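Local coordinates for protein Tox3 (PDB 6WES) that is a fungal necrotrophic effector, a secreted toxin of a plant pathogen that is probably recognised through the host factor Snn3, at residues A[23-35]-A[45-58]. Numbering follows the deposited sequence.
Sequences IQRDVKVRADIPF and LRVTWSNALNVDRF
Lys28 O accepts two backbone N-H groups at once, from Ala52 N at 2.9 Å and Leu53 N at 3.0 Å, both arriving from the same face of the carbonyl plane and well above it. In return Lys28 N donates to Leu53 O. Past this bulge, paired backbone bonds join Arg30 with Ser50 and Asp32 with Thr48. On the other side of the bulge the Asn54 side-chain amide continues the pairing: its ND2 donates to Asp26 O (2.9 Å), while Asn51 OD1 receives Val55 N and ties the turn together. Inside, Val29 spreads its two methyls, CG1 reaching Val55 CG2 and the edge of the Phe58 ring, and CG2 the edge of the Trp49 indole at CZ3 (3.9 Å). Ala31 CB sits over one face of that indole. On the reverse side Arg30, extended to NE with CG opposite the backbone N (chi1 173°), grips the Asp32 carboxylate side-on through NE and NH2; a water lies within hydrogen-bonding distance of Asp32 OD2, Thr48 O and Ser50 OG. Strands 23-36 and 45-53 thus form an antiparallel hairpin of the effector's beta barrel, interrupted by a classic beta bulge.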
loop_
_atom_site.group_PDB
_atom_site.type_symbol
_atom_site.label_atom_id
_atom_site.label_comp_id
_atom_site.label_asym_id
_atom_site.label_seq_id
_atom_site.Cartn_x
_atom_site.Cartn_y
_atom_site.Cartn_z
ATOM N N ILE A 23 13.583 2.962 -10.439
ATOM C CA ILE A 23 12.907 3.769 -9.429
ATOM C C ILE A 23 12.551 2.854 -8.271
ATOM O O ILE A 23 11.683 1.988 -8.398
ATOM C CB ILE A 23 11.655 4.442 -10.003
ATOM C CG1 ILE A 23 12.010 5.270 -11.245
ATOM C CG2 ILE A 23 10.991 5.267 -8.925
ATOM C CD1 ILE A 23 10.786 5.815 -11.972
ATOM N N GLN A 24 13.180 3.070 -7.128
ATOM C CA GLN A 24 12.893 2.291 -5.933
ATOM C C GLN A 24 12.009 3.083 -4.975
ATOM O O GLN A 24 12.205 4.290 -4.778
ATOM C CB GLN A 24 14.184 1.902 -5.226
ATOM C CG GLN A 24 13.954 1.010 -3.994
ATOM C CD GLN A 24 15.241 0.410 -3.491
ATOM O OE1 GLN A 24 15.846 -0.415 -4.170
ATOM N NE2 GLN A 24 15.679 0.834 -2.311
ATOM N N ARG A 25 11.032 2.412 -4.380
ATOM C CA ARG A 25 10.161 3.036 -3.393
ATOM C C ARG A 25 9.877 2.059 -2.267
ATOM O O ARG A 25 9.657 0.871 -2.516
ATOM C CB ARG A 25 8.800 3.394 -4.005
ATOM C CG ARG A 25 8.863 4.364 -5.183
ATOM C CD ARG A 25 8.821 5.796 -4.693
ATOM N NE ARG A 25 10.123 6.256 -4.244
ATOM C CZ ARG A 25 10.291 7.370 -3.534
ATOM N NH1 ARG A 25 11.501 7.753 -3.151
ATOM N NH2 ARG A 25 9.241 8.108 -3.215
ATOM N N ASP A 26 9.825 2.576 -1.038
ATOM C CA ASP A 26 9.360 1.842 0.134
ATOM C C ASP A 26 7.987 2.388 0.513
ATOM O O ASP A 26 7.806 3.603 0.583
ATOM C CB ASP A 26 10.300 2.057 1.328
ATOM C CG ASP A 26 11.557 1.223 1.258
ATOM O OD1 ASP A 26 11.832 0.650 0.192
ATOM O OD2 ASP A 26 12.308 1.161 2.262
ATOM N N VAL A 27 7.040 1.494 0.774
ATOM C CA VAL A 27 5.690 1.856 1.199
ATOM C C VAL A 27 5.407 1.088 2.479
ATOM O O VAL A 27 5.586 -0.136 2.516
ATOM C CB VAL A 27 4.653 1.500 0.118
ATOM C CG1 VAL A 27 3.252 1.886 0.575
ATOM C CG2 VAL A 27 4.981 2.212 -1.185
ATOM N N LYS A 28 5.000 1.788 3.528
ATOM C CA LYS A 28 4.695 1.135 4.797
ATOM C C LYS A 28 3.309 1.546 5.264
ATOM O O LYS A 28 2.910 2.710 5.125
ATOM C CB LYS A 28 5.720 1.507 5.880
ATOM C CG LYS A 28 7.135 1.046 5.590
ATOM C CD LYS A 28 8.063 1.499 6.686
ATOM C CE LYS A 28 9.521 1.193 6.353
ATOM N NZ LYS A 28 10.426 1.621 7.472
ATOM N N VAL A 29 2.573 0.581 5.810
ATOM C CA VAL A 29 1.234 0.833 6.324
ATOM C C VAL A 29 1.098 0.220 7.708
ATOM O O VAL A 29 1.866 -0.660 8.106
ATOM C CB VAL A 29 0.140 0.281 5.394
ATOM C CG1 VAL A 29 0.230 0.939 4.008
ATOM C CG2 VAL A 29 0.239 -1.252 5.276
ATOM N N ARG A 30 0.081 0.683 8.437
ATOM C CA ARG A 30 -0.309 0.120 9.719
ATOM C C ARG A 30 -1.776 -0.259 9.604
ATOM O O ARG A 30 -2.551 0.445 8.938
ATOM C CB ARG A 30 -0.127 1.180 10.813
ATOM C CG ARG A 30 -0.662 0.778 12.180
ATOM C CD ARG A 30 -0.226 1.774 13.213
ATOM N NE ARG A 30 -1.011 1.603 14.425
ATOM C CZ ARG A 30 -0.562 1.836 15.653
ATOM N NH1 ARG A 30 0.688 2.239 15.855
ATOM N NH2 ARG A 30 -1.370 1.643 16.680
ATOM N N ALA A 31 -2.158 -1.376 10.221
ATOM C CA ALA A 31 -3.565 -1.749 10.352
ATOM C C ALA A 31 -3.894 -1.814 11.831
ATOM O O ALA A 31 -3.147 -2.423 12.618
ATOM C CB ALA A 31 -3.881 -3.098 9.702
ATOM N N ASP A 32 -4.995 -1.190 12.220
ATOM C CA ASP A 32 -5.482 -1.281 13.589
ATOM C C ASP A 32 -6.764 -2.102 13.563
ATOM O O ASP A 32 -7.632 -1.877 12.702
ATOM C CB ASP A 32 -5.696 0.118 14.195
ATOM C CG ASP A 32 -4.374 0.792 14.608
ATOM O OD1 ASP A 32 -3.964 0.709 15.790
ATOM O OD2 ASP A 32 -3.733 1.422 13.747
ATOM N N ILE A 33 -6.856 -3.080 14.460
ATOM C CA ILE A 33 -7.955 -4.051 14.440
ATOM C C ILE A 33 -8.493 -4.261 15.850
ATOM O O ILE A 33 -7.939 -5.078 16.598
ATOM C CB ILE A 33 -7.514 -5.408 13.864
ATOM C CG1 ILE A 33 -6.693 -5.236 12.580
ATOM C CG2 ILE A 33 -8.761 -6.258 13.631
ATOM C CD1 ILE A 33 -5.250 -5.470 12.799
ATOM N N PRO A 34 -9.544 -3.560 16.254
ATOM C CA PRO A 34 -10.151 -3.806 17.563
ATOM C C PRO A 34 -10.822 -5.169 17.590
ATOM O O PRO A 34 -11.261 -5.698 16.563
ATOM C CB PRO A 34 -11.217 -2.706 17.675
ATOM C CG PRO A 34 -10.971 -1.741 16.525
ATOM C CD PRO A 34 -10.202 -2.482 15.503
ATOM N N PHE A 35 -10.929 -5.741 18.786
ATOM C CA PHE A 35 -11.583 -7.036 18.921
ATOM C C PHE A 35 -12.427 -6.981 20.186
ATOM O O PHE A 35 -11.910 -6.697 21.274
ATOM C CB PHE A 35 -10.529 -8.157 19.003
ATOM C CG PHE A 35 -11.087 -9.553 19.167
ATOM C CD1 PHE A 35 -11.256 -10.381 18.086
ATOM C CD2 PHE A 35 -11.364 -10.047 20.429
ATOM C CE1 PHE A 35 -11.755 -11.683 18.243
ATOM C CE2 PHE A 35 -11.877 -11.341 20.604
ATOM C CZ PHE A 35 -12.058 -12.157 19.509
ATOM N N LEU A 45 -15.172 -7.457 11.980
ATOM C CA LEU A 45 -14.024 -6.678 12.434
ATOM C C LEU A 45 -13.986 -5.366 11.681
ATOM O O LEU A 45 -14.307 -5.325 10.494
ATOM C CB LEU A 45 -12.698 -7.418 12.186
ATOM C CG LEU A 45 -12.569 -8.743 12.931
ATOM C CD1 LEU A 45 -11.324 -9.468 12.419
ATOM C CD2 LEU A 45 -12.458 -8.481 14.425
ATOM N N ARG A 46 -13.602 -4.299 12.356
ATOM C CA ARG A 46 -13.486 -2.980 11.746
ATOM C C ARG A 46 -12.002 -2.635 11.686
ATOM O O ARG A 46 -11.406 -2.252 12.701
ATOM C CB ARG A 46 -14.274 -1.964 12.565
ATOM C CG ARG A 46 -15.768 -2.183 12.451
ATOM C CD ARG A 46 -16.551 -1.230 13.336
ATOM N NE ARG A 46 -17.969 -1.590 13.365
ATOM C CZ ARG A 46 -18.490 -2.496 14.189
ATOM N NH1 ARG A 46 -17.712 -3.135 15.058
ATOM N NH2 ARG A 46 -19.790 -2.764 14.145
ATOM N N VAL A 47 -11.417 -2.759 10.492
ATOM C CA VAL A 47 -9.996 -2.522 10.261
ATOM C C VAL A 47 -9.801 -1.078 9.814
ATOM O O VAL A 47 -10.530 -0.588 8.938
ATOM C CB VAL A 47 -9.458 -3.504 9.204
ATOM C CG1 VAL A 47 -8.028 -3.188 8.835
ATOM C CG2 VAL A 47 -9.568 -4.952 9.704
ATOM N N THR A 48 -8.823 -0.399 10.400
ATOM C CA THR A 48 -8.405 0.919 9.919
ATOM C C THR A 48 -6.980 0.805 9.396
ATOM O O THR A 48 -6.051 0.543 10.171
ATOM C CB THR A 48 -8.464 1.940 11.055
ATOM O OG1 THR A 48 -9.832 2.096 11.475
ATOM C CG2 THR A 48 -7.914 3.324 10.628
ATOM N N TRP A 49 -6.798 1.029 8.100
ATOM C CA TRP A 49 -5.458 1.124 7.517
ATOM C C TRP A 49 -4.987 2.568 7.616
ATOM O O TRP A 49 -5.788 3.505 7.419
ATOM C CB TRP A 49 -5.489 0.751 6.034
ATOM C CG TRP A 49 -5.884 -0.670 5.711
ATOM C CD1 TRP A 49 -7.123 -1.118 5.375
ATOM C CD2 TRP A 49 -5.010 -1.802 5.627
ATOM N NE1 TRP A 49 -7.083 -2.461 5.083
ATOM C CE2 TRP A 49 -5.796 -2.901 5.232
ATOM C CE3 TRP A 49 -3.638 -1.982 5.836
ATOM C CZ2 TRP A 49 -5.255 -4.169 5.032
ATOM C CZ3 TRP A 49 -3.098 -3.244 5.626
ATOM C CH2 TRP A 49 -3.911 -4.318 5.237
ATOM N N SER A 50 -3.694 2.761 7.859
ATOM C CA SER A 50 -3.153 4.116 7.910
ATOM C C SER A 50 -1.740 4.150 7.343
ATOM O O SER A 50 -1.051 3.131 7.250
ATOM C CB SER A 50 -3.177 4.687 9.327
ATOM O OG SER A 50 -2.380 3.893 10.182
ATOM N N ASN A 51 -1.321 5.351 6.952
ATOM C CA ASN A 51 0.015 5.556 6.409
ATOM C C ASN A 51 1.067 5.392 7.497
ATOM O O ASN A 51 0.934 5.946 8.598
ATOM C CB ASN A 51 0.113 6.991 5.879
ATOM C CG ASN A 51 1.505 7.321 5.348
ATOM O OD1 ASN A 51 2.140 6.498 4.697
ATOM N ND2 ASN A 51 1.974 8.525 5.624
ATOM N N ALA A 52 2.119 4.633 7.198
ATOM C CA ALA A 52 3.363 4.701 7.951
ATOM C C ALA A 52 4.501 5.310 7.142
ATOM O O ALA A 52 5.334 6.014 7.711
ATOM C CB ALA A 52 3.758 3.315 8.495
ATOM N N LEU A 53 4.538 5.090 5.830
ATOM C CA LEU A 53 5.516 5.753 4.966
ATOM C C LEU A 53 5.000 5.737 3.540
ATOM O O LEU A 53 4.716 4.662 3.003
ATOM C CB LEU A 53 6.865 5.040 5.009
ATOM C CG LEU A 53 7.874 5.580 3.988
ATOM C CD1 LEU A 53 8.283 6.984 4.360
ATOM C CD2 LEU A 53 9.086 4.675 3.905
ATOM N N ASN A 54 4.936 6.916 2.923
ATOM C CA ASN A 54 4.711 7.120 1.493
ATOM C C ASN A 54 3.307 6.801 1.012
ATOM O O ASN A 54 3.093 6.680 -0.193
ATOM C CB ASN A 54 5.754 6.418 0.619
ATOM C CG ASN A 54 7.061 7.161 0.593
ATOM O OD1 ASN A 54 7.092 8.386 0.753
ATOM N ND2 ASN A 54 8.150 6.438 0.393
ATOM N N VAL A 55 2.310 6.699 1.877
ATOM C CA VAL A 55 0.942 6.501 1.412
ATOM C C VAL A 55 0.209 7.833 1.429
ATOM O O VAL A 55 -0.008 8.425 2.498
ATOM C CB VAL A 55 0.192 5.438 2.226
ATOM C CG1 VAL A 55 -1.203 5.215 1.619
ATOM C CG2 VAL A 55 0.969 4.151 2.265
ATOM N N ASP A 56 -0.191 8.287 0.243
ATOM C CA ASP A 56 -0.975 9.508 0.113
ATOM C C ASP A 56 -2.464 9.269 0.302
ATOM O O ASP A 56 -3.181 10.170 0.758
ATOM C CB ASP A 56 -0.691 10.118 -1.258
ATOM C CG ASP A 56 0.754 10.529 -1.387
ATOM O OD1 ASP A 56 1.136 11.430 -0.638
ATOM O OD2 ASP A 56 1.542 9.929 -2.156
ATOM N N ARG A 57 -2.953 8.081 -0.033
ATOM C CA ARG A 57 -4.354 7.720 0.167
ATOM C C ARG A 57 -4.458 6.228 -0.067
ATOM O O ARG A 57 -3.581 5.620 -0.692
ATOM C CB ARG A 57 -5.317 8.481 -0.759
ATOM C CG ARG A 57 -5.042 8.294 -2.227
ATOM C CD ARG A 57 -5.994 9.121 -3.111
ATOM N NE ARG A 57 -5.547 9.038 -4.491
ATOM C CZ ARG A 57 -5.917 8.083 -5.341
ATOM N NH1 ARG A 57 -6.783 7.148 -4.969
ATOM N NH2 ARG A 57 -5.405 8.064 -6.573
ATOM N N PHE A 58 -5.532 5.643 0.423
ATOM C CA PHE A 58 -5.854 4.252 0.181
ATOM C C PHE A 58 -7.032 4.171 -0.774
ATOM O O PHE A 58 -7.859 5.083 -0.845
ATOM C CB PHE A 58 -6.223 3.549 1.478
ATOM C CG PHE A 58 -5.052 3.342 2.412
ATOM C CD1 PHE A 58 -4.314 2.185 2.347
ATOM C CD2 PHE A 58 -4.708 4.312 3.354
ATOM C CE1 PHE A 58 -3.258 1.978 3.219
ATOM C CE2 PHE A 58 -3.639 4.112 4.220
ATOM C CZ PHE A 58 -2.921 2.949 4.157
HETATM O O HOH W 1 -4.231 2.257 11.355
HETATM O O HOH W 2 -13.379 -4.758 15.221
#